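Local coordinates for protein CDA peptide synthetase I (PDB 5DU9) that belongs to the peptide synthetases and here comprises a condensation domain, a two-lobed fold of sheets and helices, modelled with (2S)-2-amino-N-butyl-propanamide bound, at residues 390-395 / 413-418; 170-175 / 184-189; 7-12 / 74-79; 315-320 / 329-334; 365-370 / 396-401. The protein carries 1 engineered substitution. One frame throughout, in Å; residues are numbered along the deposited sequence.

Contact 1 of 5, residues 390-395 / 413-418; sequences TTDLNI and PQVYGG
Y416 sets the outer edge of its ring against D392, with L393 CB lying obliquely beside its hydroxyl end. Y416 OH donates to D392 OD1 at 2.7 Å, arriving on the syn side of the carboxylate, 19° out of its plane. The two flat groups are neither coplanar nor stacked, their planes lying 31° apart. One corner of the ring faces two oxygens: Y416 CE2 is 3.2 Å from D392 OD1, which lies in the ring plane, and also 3.2 Å from the backbone D392 O, near that plane. L393 CB is 4.1 Å from Y416 CE2. V415 adds a smaller touch, with its CG2 at 4.0 Å from T391 O, while its CG1 leans over one face of the neighbouring Y416 ring. D392 reaches the phenol because its CG stands opposite the backbone N (chi1 168°). The backbone beneath it is shaped by an ST turn, in which T390 OG1 accepts from D392 N at 3.0 Å. S229 OG is a second partner of D392 OD1, and L421 and L424 of helix 418-437 pack against the Y416 side chain. G417 follows as the N-cap residue of that helix, so the contact joins the start of a strand to a strand-to-helix connection in one lobe of the condensation-domain fold.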
# COMPACT_ATOMS: atom_id res chain seq x y z
N THR A 390 -1.24 -1.78 11.47
CA THR A 390 0.12 -2.14 11.84
C THR A 390 0.25 -2.40 13.33
O THR A 390 -0.46 -1.81 14.15
CB THR A 390 1.12 -1.04 11.42
OG1 THR A 390 2.46 -1.44 11.73
CG2 THR A 390 0.80 0.28 12.11
N THR A 391 1.15 -3.32 13.67
CA THR A 391 1.51 -3.58 15.06
C THR A 391 2.58 -2.60 15.54
O THR A 391 2.84 -2.50 16.74
CB THR A 391 2.04 -5.02 15.23
OG1 THR A 391 3.17 -5.22 14.38
CG2 THR A 391 0.97 -6.03 14.89
N ASP A 392 3.18 -1.89 14.60
CA ASP A 392 4.30 -1.00 14.93
C ASP A 392 4.31 0.20 13.98
O ASP A 392 3.73 1.24 14.29
CB ASP A 392 5.61 -1.79 14.86
CG ASP A 392 6.84 -0.90 14.90
OD1 ASP A 392 6.86 0.05 15.70
OD2 ASP A 392 7.79 -1.15 14.13
N LEU A 393 4.96 0.06 12.83
CA LEU A 393 5.18 1.19 11.93
C LEU A 393 5.18 0.78 10.46
O LEU A 393 5.84 -0.19 10.09
CB LEU A 393 6.50 1.88 12.28
CG LEU A 393 6.91 3.10 11.45
CD1 LEU A 393 6.03 4.29 11.76
CD2 LEU A 393 8.38 3.43 11.71
N ASN A 394 4.46 1.53 9.64
CA ASN A 394 4.63 1.48 8.19
C ASN A 394 5.30 2.75 7.74
O ASN A 394 4.94 3.84 8.21
CB ASN A 394 3.30 1.33 7.42
CG ASN A 394 2.43 0.22 7.94
OD1 ASN A 394 2.91 -0.87 8.26
ND2 ASN A 394 1.13 0.48 8.00
N ILE A 395 6.25 2.62 6.82
CA ILE A 395 6.86 3.77 6.17
C ILE A 395 6.48 3.71 4.70
O ILE A 395 6.89 2.81 3.98
CB ILE A 395 8.39 3.76 6.32
CG1 ILE A 395 8.76 3.84 7.81
CG2 ILE A 395 9.01 4.92 5.55
CD1 ILE A 395 10.23 3.67 8.10
N PRO A 413 -1.24 3.34 17.19
CA PRO A 413 -1.50 4.42 18.16
C PRO A 413 -1.20 4.06 19.61
O PRO A 413 -1.12 4.97 20.44
CB PRO A 413 -3.00 4.69 17.97
CG PRO A 413 -3.56 3.44 17.41
CD PRO A 413 -2.48 2.86 16.55
N GLN A 414 -1.02 2.78 19.91
CA GLN A 414 -0.64 2.37 21.26
C GLN A 414 0.88 2.44 21.44
O GLN A 414 1.39 2.28 22.55
CB GLN A 414 -1.14 0.95 21.56
CG GLN A 414 -2.65 0.83 21.60
CD GLN A 414 -3.11 -0.59 21.87
OE1 GLN A 414 -2.31 -1.53 21.89
NE2 GLN A 414 -4.41 -0.76 22.07
N VAL A 415 1.59 2.69 20.34
CA VAL A 415 3.05 2.74 20.35
C VAL A 415 3.55 4.16 20.08
O VAL A 415 4.48 4.63 20.73
CB VAL A 415 3.66 1.80 19.28
CG1 VAL A 415 5.18 1.79 19.36
CG2 VAL A 415 3.11 0.38 19.45
N TYR A 416 2.92 4.83 19.12
CA TYR A 416 3.34 6.17 18.69
C TYR A 416 2.23 7.20 18.84
O TYR A 416 1.07 6.93 18.50
CB TYR A 416 3.79 6.15 17.23
CG TYR A 416 4.89 5.18 16.89
CD1 TYR A 416 6.23 5.55 16.99
CD2 TYR A 416 4.60 3.90 16.44
CE1 TYR A 416 7.24 4.66 16.67
CE2 TYR A 416 5.60 3.01 16.12
CZ TYR A 416 6.92 3.39 16.23
OH TYR A 416 7.91 2.50 15.91
N GLY A 417 2.58 8.37 19.34
CA GLY A 417 1.72 9.53 19.25
C GLY A 417 2.02 10.26 17.96
O GLY A 417 3.05 10.02 17.33
N GLY A 418 1.12 11.16 17.55
CA GLY A 418 1.31 11.93 16.34
C GLY A 418 2.62 12.70 16.34
O GLY A 418 3.37 12.67 15.37

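Contact 2 of 5, residues 170-175 / 184-189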
# COMPACT_ATOMS: atom_id res chain seq x y z
N TYR A 170 -7.99 4.22 -10.54
CA TYR A 170 -7.91 5.64 -10.89
C TYR A 170 -7.74 5.83 -12.39
O TYR A 170 -8.37 6.70 -12.99
CB TYR A 170 -6.74 6.31 -10.16
CG TYR A 170 -6.95 6.58 -8.69
CD1 TYR A 170 -8.13 7.14 -8.22
CD2 TYR A 170 -5.95 6.30 -7.78
CE1 TYR A 170 -8.31 7.40 -6.87
CE2 TYR A 170 -6.11 6.56 -6.44
CZ TYR A 170 -7.29 7.11 -5.99
OH TYR A 170 -7.45 7.37 -4.64
N GLU A 171 -6.88 5.02 -13.00
CA GLU A 171 -6.64 5.11 -14.44
C GLU A 171 -7.91 4.83 -15.23
O GLU A 171 -8.21 5.51 -16.20
CB GLU A 171 -5.53 4.15 -14.87
CG GLU A 171 -4.14 4.57 -14.41
CD GLU A 171 -3.03 3.99 -15.28
OE1 GLU A 171 -3.29 3.02 -16.02
OE2 GLU A 171 -1.90 4.51 -15.21
N ARG A 172 -8.66 3.81 -14.81
CA ARG A 172 -9.90 3.45 -15.50
C ARG A 172 -10.95 4.55 -15.32
O ARG A 172 -11.65 4.91 -16.27
CB ARG A 172 -10.43 2.11 -14.98
CG ARG A 172 -11.80 1.73 -15.54
CD ARG A 172 -11.80 1.68 -17.06
NE ARG A 172 -13.09 1.27 -17.59
CZ ARG A 172 -13.44 1.36 -18.87
NH1 ARG A 172 -12.60 1.87 -19.76
NH2 ARG A 172 -14.64 0.96 -19.27
N LEU A 173 -11.05 5.07 -14.10
CA LEU A 173 -12.00 6.13 -13.80
C LEU A 173 -11.77 7.33 -14.72
O LEU A 173 -12.71 7.87 -15.30
CB LEU A 173 -11.88 6.57 -12.34
CG LEU A 173 -12.81 7.70 -11.91
CD1 LEU A 173 -14.25 7.23 -11.88
CD2 LEU A 173 -12.40 8.25 -10.55
N ALA A 174 -10.51 7.74 -14.83
CA ALA A 174 -10.16 8.88 -15.67
C ALA A 174 -10.47 8.59 -17.14
O ALA A 174 -10.99 9.45 -17.85
CB ALA A 174 -8.69 9.22 -15.50
N GLU A 175 -10.16 7.38 -17.58
CA GLU A 175 -10.42 6.98 -18.96
C GLU A 175 -11.89 7.11 -19.32
O GLU A 175 -12.24 7.65 -20.37
CB GLU A 175 -9.96 5.54 -19.19
CG GLU A 175 -10.05 5.07 -20.63
CD GLU A 175 -9.54 3.66 -20.82
OE1 GLU A 175 -9.89 2.79 -19.99
OE2 GLU A 175 -8.79 3.42 -21.79
N ARG A 184 -17.06 10.87 -26.73
CA ARG A 184 -16.56 9.64 -27.32
C ARG A 184 -17.22 8.43 -26.66
O ARG A 184 -17.71 8.51 -25.54
CB ARG A 184 -15.04 9.55 -27.19
N ALA A 185 -17.23 7.30 -27.37
CA ALA A 185 -17.72 6.06 -26.80
C ALA A 185 -16.75 5.60 -25.72
O ALA A 185 -15.53 5.72 -25.87
CB ALA A 185 -17.87 4.99 -27.87
N VAL A 186 -17.29 5.07 -24.62
CA VAL A 186 -16.45 4.64 -23.51
C VAL A 186 -15.63 3.42 -23.93
O VAL A 186 -16.20 2.39 -24.30
CB VAL A 186 -17.29 4.30 -22.27
CG1 VAL A 186 -16.39 3.86 -21.12
CG2 VAL A 186 -18.13 5.49 -21.85
N PRO A 187 -14.29 3.53 -23.91
CA PRO A 187 -13.47 2.36 -24.25
C PRO A 187 -13.77 1.17 -23.36
O PRO A 187 -14.11 1.35 -22.20
CB PRO A 187 -12.03 2.86 -24.03
CG PRO A 187 -12.11 4.33 -24.12
CD PRO A 187 -13.46 4.70 -23.57
N ALA A 188 -13.65 -0.04 -23.91
CA ALA A 188 -13.89 -1.24 -23.13
C ALA A 188 -12.86 -1.35 -22.01
O ALA A 188 -11.69 -1.04 -22.20
CB ALA A 188 -13.84 -2.47 -24.01
N ALA A 189 -13.31 -1.78 -20.84
CA ALA A 189 -12.39 -2.03 -19.73
C ALA A 189 -11.44 -3.15 -20.12
O ALA A 189 -11.78 -4.02 -20.93
CB ALA A 189 -13.16 -2.38 -18.47
O HOH W 1 -9.46 0.08 -20.75
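A bend at chi2 (57°), after a first torsion that sets CG opposite the backbone N, swings the R172 chain off helix 163-182 and presents its guanidinium end-on to P187 O. The E175 chain, one helical turn later, runs extended to CG and CD in the same direction. Both terminal nitrogens of R172 close on the single carbonyl oxygen: R172 NH1 at 2.9 Å and R172 NH2 at 3.0 Å from P187 O. The acceptor lies close to the guanidinium plane, and sharing it leaves both bonds bent, with N-H...O angles of 148° and 143°. NH2 sits nearly in line with the C=O bond, whereas NH1 comes from above the carbonyl plane. The edge of R172 also carries a salt bridge, NH1 to E175 OE1 at 2.9 Å. A189 lies over one face of the guanidinium, its CA 3.6 Å above the plane and over its centre. The E175 side chain crosses P187 at a slant, OE2 being 4.0 Å from P187 CB. A water donates to E175 OE1 and to A188 O, adding a second link. Behind this layer, V186 packs on V176 and L180 of the same helix and on L55 of helix 46-58. Two N-H groups on one carbonyl and a carboxylate on the flank should fix the rotation of the guanidinium, and the arginine charge probably polarises P187 C=O while being partly balanced by E175.

Contact 3 of 5, residues 7-12 / 74-79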
# COMPACT_ATOMS: atom_id res chain seq x y z
N SER A 7 -24.91 -16.99 -7.94
CA SER A 7 -24.85 -18.20 -7.13
C SER A 7 -23.45 -18.78 -7.09
O SER A 7 -23.14 -19.62 -6.25
CB SER A 7 -25.84 -19.24 -7.65
OG SER A 7 -27.17 -18.77 -7.59
N VAL A 8 -22.60 -18.34 -8.02
CA VAL A 8 -21.22 -18.81 -8.07
C VAL A 8 -20.48 -18.40 -6.80
O VAL A 8 -20.56 -17.24 -6.37
CB VAL A 8 -20.47 -18.25 -9.30
CG1 VAL A 8 -19.00 -18.69 -9.29
CG2 VAL A 8 -21.14 -18.71 -10.58
N ARG A 9 -19.79 -19.36 -6.20
CA ARG A 9 -18.98 -19.11 -5.02
C ARG A 9 -17.51 -19.01 -5.39
O ARG A 9 -16.86 -20.01 -5.68
CB ARG A 9 -19.20 -20.21 -3.98
CG ARG A 9 -20.63 -20.29 -3.51
CD ARG A 9 -20.81 -21.30 -2.39
NE ARG A 9 -22.18 -21.29 -1.89
CZ ARG A 9 -22.60 -22.01 -0.86
NH1 ARG A 9 -21.76 -22.80 -0.20
NH2 ARG A 9 -23.87 -21.94 -0.48
N HIS A 10 -16.99 -17.78 -5.39
CA HIS A 10 -15.63 -17.52 -5.83
C HIS A 10 -14.63 -17.71 -4.69
O HIS A 10 -14.88 -17.30 -3.56
CB HIS A 10 -15.52 -16.09 -6.38
CG HIS A 10 -16.36 -15.85 -7.60
ND1 HIS A 10 -15.95 -16.22 -8.86
CD2 HIS A 10 -17.58 -15.28 -7.74
CE1 HIS A 10 -16.89 -15.88 -9.74
NE2 HIS A 10 -17.88 -15.32 -9.08
N GLY A 11 -13.51 -18.34 -5.00
CA GLY A 11 -12.46 -18.54 -4.02
C GLY A 11 -11.76 -17.24 -3.70
O GLY A 11 -11.64 -16.37 -4.56
N LEU A 12 -11.32 -17.10 -2.45
CA LEU A 12 -10.53 -15.95 -2.04
C LEU A 12 -9.07 -16.14 -2.38
O LEU A 12 -8.57 -17.27 -2.40
CB LEU A 12 -10.66 -15.71 -0.53
CG LEU A 12 -11.85 -14.92 -0.02
CD1 LEU A 12 -13.15 -15.64 -0.33
CD2 LEU A 12 -11.70 -14.68 1.48
N ARG A 74 -16.61 -21.62 6.07
CA ARG A 74 -15.51 -21.13 5.24
C ARG A 74 -15.95 -19.97 4.36
O ARG A 74 -17.06 -19.98 3.83
CB ARG A 74 -14.95 -22.26 4.38
CG ARG A 74 -14.39 -23.42 5.17
CD ARG A 74 -13.66 -24.40 4.26
NE ARG A 74 -13.12 -25.54 5.01
CZ ARG A 74 -13.78 -26.68 5.23
NH1 ARG A 74 -15.01 -26.86 4.76
NH2 ARG A 74 -13.19 -27.65 5.92
N PRO A 75 -15.09 -18.96 4.18
CA PRO A 75 -15.48 -17.79 3.39
C PRO A 75 -15.46 -18.02 1.88
O PRO A 75 -14.68 -18.83 1.39
CB PRO A 75 -14.43 -16.75 3.77
CG PRO A 75 -13.22 -17.55 4.09
CD PRO A 75 -13.74 -18.80 4.75
N TYR A 76 -16.34 -17.31 1.17
CA TYR A 76 -16.27 -17.24 -0.28
C TYR A 76 -16.70 -15.85 -0.73
O TYR A 76 -17.28 -15.09 0.05
CB TYR A 76 -17.14 -18.32 -0.93
CG TYR A 76 -18.64 -18.21 -0.71
CD1 TYR A 76 -19.43 -17.44 -1.54
CD2 TYR A 76 -19.26 -18.91 0.32
CE1 TYR A 76 -20.80 -17.35 -1.35
CE2 TYR A 76 -20.63 -18.83 0.52
CZ TYR A 76 -21.40 -18.05 -0.32
OH TYR A 76 -22.76 -17.97 -0.13
N ARG A 77 -16.38 -15.52 -1.97
CA ARG A 77 -16.72 -14.22 -2.54
C ARG A 77 -17.89 -14.35 -3.51
O ARG A 77 -17.92 -15.27 -4.33
CB ARG A 77 -15.50 -13.61 -3.24
CG ARG A 77 -15.76 -12.24 -3.85
CD ARG A 77 -14.50 -11.68 -4.49
NE ARG A 77 -14.02 -12.51 -5.59
CZ ARG A 77 -14.56 -12.52 -6.81
NH1 ARG A 77 -15.60 -11.75 -7.09
NH2 ARG A 77 -14.06 -13.31 -7.74
N ALA A 78 -18.85 -13.43 -3.39
CA ALA A 78 -20.02 -13.41 -4.26
C ALA A 78 -20.05 -12.12 -5.08
O ALA A 78 -19.83 -11.03 -4.55
CB ALA A 78 -21.29 -13.54 -3.44
N TYR A 79 -20.32 -12.26 -6.38
CA TYR A 79 -20.32 -11.14 -7.31
C TYR A 79 -21.72 -10.54 -7.44
O TYR A 79 -22.68 -11.25 -7.74
CB TYR A 79 -19.80 -11.61 -8.67
CG TYR A 79 -19.91 -10.61 -9.80
CD1 TYR A 79 -19.41 -9.32 -9.67
CD2 TYR A 79 -20.50 -10.96 -11.01
CE1 TYR A 79 -19.50 -8.41 -10.71
CE2 TYR A 79 -20.60 -10.07 -12.05
CZ TYR A 79 -20.10 -8.79 -11.90
OH TYR A 79 -20.20 -7.90 -12.94
O HOH W 2 -20.85 -14.87 -7.53
O HOH W 3 -12.26 -15.64 -7.30
O HOH W 4 -11.59 -13.52 -4.68
O HOH W 5 -12.37 -19.08 -0.65
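H10 and R77 meet twice, through backbone and side chains. H10 N donates to R77 O at 2.9 Å and R77 N to H10 O at 2.8 Å, a single antiparallel hydrogen-bonded pair. Above it the R77 guanidinium lies nearly flat on the imidazole, planes 17° apart and centres 4.4 Å apart; a turn at chi3 (62°) folds the arginine back over the ring. Elsewhere along the strand, R9 lays its extended chain across the face of Y76. R9 CG makes a CH-pi contact 3.7 Å from the Y76 ring centroid, and the R9 guanidinium lies almost parallel to the ring (6°). L12 tucks CD1 against the backbone, 3.5 Å from Y76 CA. Farther out, waters connect V8 O to Y79 N and L12 N to P75 O, and two more lie between G11 O and the R77 guanidinium. E61 forms a salt bridge with R77 NH1, which also bonds S65 OG, while H10 ND1 bonds D195 OD1. E61 probably offsets much of the arginine charge, the D195 bond should restrain the turn of the imidazole, and the N-terminal segment is held to strand 75-79 by stacking as well as by its backbone pair.

Contact 4 of 5, residues 315-320 / 329-334; sequences LRLAVR and VETVSE
L315 starts the contact by pointing its side chain at helix 325-341, where L315 CD2 comes 4.3 Å from V332 CG1. The next residue of the strand, R316, turns to the other side and forms a salt bridge with D223. L317 points back to the helix and makes the closer fit. With its CG beside the backbone N (chi1 -49°), it spreads two methyls over the helix surface: L317 CD1 rests 4.0 Å from V332 CG2, and L317 CD2 settles 3.8 Å from V332 CA. L317 CD2 also lies 4.0 Å from T331 O, so it touches backbone as well as side chain. V332 thus divides its branches between two leucines, CG1 to L315 and CG2 to L317, the L317 and V332 chains crossing at a slant. A318 contributes its carbonyl: A318 O is 3.7 Å from T331 CG2. A water bridges the two segments, 2.8 Å from A318 O and 2.6 Å from T331 OG1, a hydroxyl that is also bonded to R327 O one turn earlier in the helix. No direct hydrogen bond spans the two segments. The strand and helix axes approach to 8.4 Å and run at 144°, nearer antiparallel than parallel. Strand 311-318 pairs with strand 287-294, while L315 and L317 also touch A335 farther along the same helix and I272 and A276 of helix 267-283, respectively, so these leucines pack against both helices.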
# COMPACT_ATOMS: atom_id res chain seq x y z
N LEU A 315 12.72 -8.90 5.43
CA LEU A 315 14.04 -8.71 4.86
C LEU A 315 15.03 -8.59 6.01
O LEU A 315 15.03 -7.61 6.75
CB LEU A 315 14.07 -7.47 3.97
CG LEU A 315 15.28 -7.30 3.06
CD1 LEU A 315 15.25 -8.31 1.93
CD2 LEU A 315 15.31 -5.88 2.51
N ARG A 316 15.87 -9.61 6.16
CA ARG A 316 16.83 -9.64 7.25
C ARG A 316 18.19 -9.18 6.75
O ARG A 316 18.70 -9.69 5.75
CB ARG A 316 16.92 -11.04 7.83
CG ARG A 316 17.62 -11.06 9.15
CD ARG A 316 17.44 -12.39 9.81
NE ARG A 316 17.72 -12.31 11.23
CZ ARG A 316 17.53 -13.31 12.08
NH1 ARG A 316 17.04 -14.47 11.65
NH2 ARG A 316 17.82 -13.14 13.36
N LEU A 317 18.76 -8.22 7.47
CA LEU A 317 19.96 -7.52 7.04
C LEU A 317 20.95 -7.44 8.19
O LEU A 317 20.59 -7.00 9.28
CB LEU A 317 19.62 -6.11 6.55
CG LEU A 317 18.46 -6.03 5.55
CD1 LEU A 317 17.89 -4.62 5.47
CD2 LEU A 317 18.94 -6.48 4.18
N ALA A 318 22.18 -7.87 7.95
CA ALA A 318 23.25 -7.69 8.92
C ALA A 318 24.04 -6.44 8.56
O ALA A 318 24.50 -6.30 7.43
CB ALA A 318 24.15 -8.91 8.96
N VAL A 319 24.17 -5.53 9.52
CA VAL A 319 24.98 -4.33 9.35
C VAL A 319 26.16 -4.42 10.30
O VAL A 319 26.02 -4.22 11.51
CB VAL A 319 24.17 -3.04 9.60
CG1 VAL A 319 25.02 -1.81 9.33
CG2 VAL A 319 22.92 -3.01 8.72
N ARG A 320 27.32 -4.76 9.75
CA ARG A 320 28.50 -5.01 10.55
C ARG A 320 29.28 -3.72 10.78
O ARG A 320 29.11 -2.75 10.04
CB ARG A 320 29.39 -6.05 9.87
CG ARG A 320 28.85 -7.47 9.96
CD ARG A 320 29.66 -8.43 9.10
NE ARG A 320 29.29 -9.82 9.32
CZ ARG A 320 28.30 -10.45 8.70
NH1 ARG A 320 27.55 -9.82 7.81
NH2 ARG A 320 28.05 -11.73 8.98
N VAL A 329 23.68 -1.06 0.96
CA VAL A 329 22.87 -1.19 -0.25
C VAL A 329 23.13 -2.56 -0.90
O VAL A 329 22.20 -3.22 -1.35
CB VAL A 329 23.16 -0.04 -1.25
CG1 VAL A 329 22.47 -0.30 -2.60
CG2 VAL A 329 22.69 1.29 -0.68
N GLU A 330 24.38 -2.99 -0.94
CA GLU A 330 24.71 -4.31 -1.48
C GLU A 330 24.08 -5.43 -0.65
O GLU A 330 23.60 -6.42 -1.20
CB GLU A 330 26.22 -4.49 -1.56
CG GLU A 330 26.90 -3.61 -2.59
CD GLU A 330 28.42 -3.68 -2.51
OE1 GLU A 330 28.95 -4.50 -1.73
OE2 GLU A 330 29.08 -2.92 -3.25
N THR A 331 24.10 -5.26 0.67
CA THR A 331 23.51 -6.24 1.57
C THR A 331 22.01 -6.34 1.30
O THR A 331 21.45 -7.44 1.26
CB THR A 331 23.77 -5.85 3.04
OG1 THR A 331 25.18 -5.87 3.27
CG2 THR A 331 23.08 -6.81 4.00
N VAL A 332 21.37 -5.20 1.10
CA VAL A 332 19.95 -5.16 0.77
C VAL A 332 19.68 -5.87 -0.55
O VAL A 332 18.75 -6.66 -0.66
CB VAL A 332 19.43 -3.71 0.70
CG1 VAL A 332 18.06 -3.62 0.04
CG2 VAL A 332 19.38 -3.11 2.10
N SER A 333 20.51 -5.59 -1.55
CA SER A 333 20.35 -6.21 -2.86
C SER A 333 20.46 -7.74 -2.79
O SER A 333 19.68 -8.45 -3.43
CB SER A 333 21.38 -5.66 -3.84
OG SER A 333 21.10 -4.31 -4.17
N GLU A 334 21.41 -8.24 -2.00
CA GLU A 334 21.61 -9.68 -1.85
C GLU A 334 20.41 -10.33 -1.17
O GLU A 334 19.93 -11.38 -1.60
CB GLU A 334 22.89 -9.97 -1.06
CG GLU A 334 23.14 -11.45 -0.82
CD GLU A 334 24.51 -11.72 -0.22
OE1 GLU A 334 24.74 -12.86 0.24
OE2 GLU A 334 25.35 -10.80 -0.21
O HOH W 6 25.27 -4.45 5.47

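Contact 5 of 5, residues 365-370 / 396-401; sequences NVMPYI and VLTGTP
M367 runs along T398 from its CB outward: M367 CB lies 3.3 Å from L397 O, CG is 3.5 Å from L397 O and, more loosely, 4.4 Å from V396 CG1, and SD reaches T398 CG2 at 3.6 Å. M367 has two conformers, so the contact of its sulfur is doubtful beyond the one described. In the backbone, L397 N donates to N365 O at 2.9 Å and M367 N to L397 O at 3.0 Å; these bonds flank V366 and pair it with L397 in parallel. N365 pairs likewise with V396, completed by its backbone bond with I395. N365 and V396 point their side chains to one face, V366 and L397 to the other. Past this pairing the strands separate: waters lie between them, and Y369 CD1 touches T400 CG2 at 3.7 Å. G399 turns the corner with a positive phi (113°), suited to glycine. V366 packs on W267, A268 and V271 of helix 267-283, and M367 meets M382 of strand 379-384. This is the parallel pairing of edge strand 363-366 in a mixed four-stranded sheet of the condensation domain, with the N365 side chain about 6 Å from bound (2S)-2-amino-N-butyl-propanamide.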
# COMPACT_ATOMS: atom_id res chain seq x y z
N ASN A 365 7.42 0.59 2.35
CA ASN A 365 6.60 0.52 1.16
C ASN A 365 6.91 1.69 0.23
O ASN A 365 6.32 2.76 0.36
CB ASN A 365 5.12 0.52 1.56
CG ASN A 365 4.19 0.41 0.37
OD1 ASN A 365 4.61 0.18 -0.76
ND2 ASN A 365 2.89 0.56 0.63
N VAL A 366 7.86 1.47 -0.67
CA VAL A 366 8.19 2.46 -1.69
C VAL A 366 7.26 2.16 -2.85
O VAL A 366 7.48 1.21 -3.61
CB VAL A 366 9.66 2.38 -2.12
CG1 VAL A 366 9.98 3.49 -3.12
CG2 VAL A 366 10.58 2.48 -0.91
N MET A 367 6.21 2.96 -2.99
CA MET A 367 5.20 2.67 -3.99
C MET A 367 5.77 2.84 -5.39
O MET A 367 6.58 3.73 -5.64
CB MET A 367 3.97 3.56 -3.80
CG MET A 367 3.16 3.19 -2.56
SD MET A 367 1.51 3.92 -2.54
CE MET A 367 0.67 2.91 -3.76
N PRO A 368 5.35 1.95 -6.31
CA PRO A 368 5.85 2.01 -7.68
C PRO A 368 5.37 3.28 -8.35
O PRO A 368 4.41 3.91 -7.90
CB PRO A 368 5.25 0.76 -8.32
CG PRO A 368 4.02 0.49 -7.55
CD PRO A 368 4.32 0.91 -6.14
N TYR A 369 6.04 3.65 -9.43
CA TYR A 369 5.68 4.86 -10.13
C TYR A 369 4.26 4.77 -10.66
O TYR A 369 3.84 3.74 -11.19
CB TYR A 369 6.64 5.13 -11.28
CG TYR A 369 6.25 6.33 -12.10
CD1 TYR A 369 6.40 7.62 -11.59
CD2 TYR A 369 5.73 6.19 -13.38
CE1 TYR A 369 6.04 8.72 -12.33
CE2 TYR A 369 5.37 7.28 -14.13
CZ TYR A 369 5.52 8.55 -13.60
OH TYR A 369 5.17 9.65 -14.34
N ILE A 370 3.52 5.86 -10.49
CA ILE A 370 2.21 6.00 -11.10
C ILE A 370 2.19 7.30 -11.89
O ILE A 370 2.50 8.36 -11.35
CB ILE A 370 1.07 5.96 -10.04
CG1 ILE A 370 -0.28 6.25 -10.69
CG2 ILE A 370 1.36 6.94 -8.90
CD1 ILE A 370 -1.45 6.15 -9.74
N VAL A 396 5.68 4.68 4.27
CA VAL A 396 5.11 4.68 2.93
C VAL A 396 5.65 5.87 2.15
O VAL A 396 5.59 7.00 2.62
CB VAL A 396 3.57 4.73 2.97
CG1 VAL A 396 2.99 4.60 1.57
CG2 VAL A 396 3.03 3.64 3.89
N LEU A 397 6.20 5.60 0.97
CA LEU A 397 6.67 6.65 0.08
C LEU A 397 5.87 6.65 -1.21
O LEU A 397 5.62 5.59 -1.78
CB LEU A 397 8.15 6.48 -0.25
CG LEU A 397 9.15 7.00 0.77
CD1 LEU A 397 9.13 6.15 2.02
CD2 LEU A 397 10.53 7.02 0.16
N THR A 398 5.48 7.84 -1.64
CA THR A 398 4.89 8.03 -2.96
C THR A 398 5.66 9.13 -3.66
O THR A 398 6.07 10.10 -3.04
CB THR A 398 3.40 8.40 -2.88
OG1 THR A 398 3.25 9.66 -2.23
CG2 THR A 398 2.63 7.35 -2.12
N GLY A 399 5.86 8.97 -4.96
CA GLY A 399 6.63 9.91 -5.75
C GLY A 399 7.92 9.29 -6.24
O GLY A 399 8.08 8.07 -6.20
N THR A 400 8.83 10.14 -6.71
CA THR A 400 10.13 9.71 -7.20
C THR A 400 11.19 10.71 -6.77
O THR A 400 10.86 11.83 -6.37
CB THR A 400 10.15 9.60 -8.74
OG1 THR A 400 9.94 10.89 -9.31
CG2 THR A 400 9.09 8.64 -9.24
N PRO A 401 12.47 10.32 -6.85
CA PRO A 401 13.52 11.29 -6.50
C PRO A 401 13.43 12.57 -7.33
O PRO A 401 13.66 13.66 -6.80
CB PRO A 401 14.80 10.52 -6.81
CG PRO A 401 14.43 9.08 -6.52
CD PRO A 401 13.01 8.96 -7.03
O HOH W 7 7.58 5.63 -7.43
O HOH W 8 7.39 6.17 -3.97
O HOH W 9 4.65 6.53 -6.26

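Overall arrangement
Contacts 1 and 5 share strand 393-398 and touch directly, I395 O lying 2.8 Å from N365 N, a probable hydrogen bond; contact 1 holds the strand's start to a connection, contact 5 its later part to a parallel neighbour. Contact 4 is the buried, mainly apolar one, whereas contact 2 is at the surface and relies on charge, a carbonyl and water. Contact 3, partly buried, mixes backbone pairing with flat stacking. Contact 2 lies on the opposite side of the chain's centre from contacts 1 and 4, yet comes within about 5 Å of contact 5 at nearest atoms. Contacts 3 and 4 are distant, about 41 Å between centres.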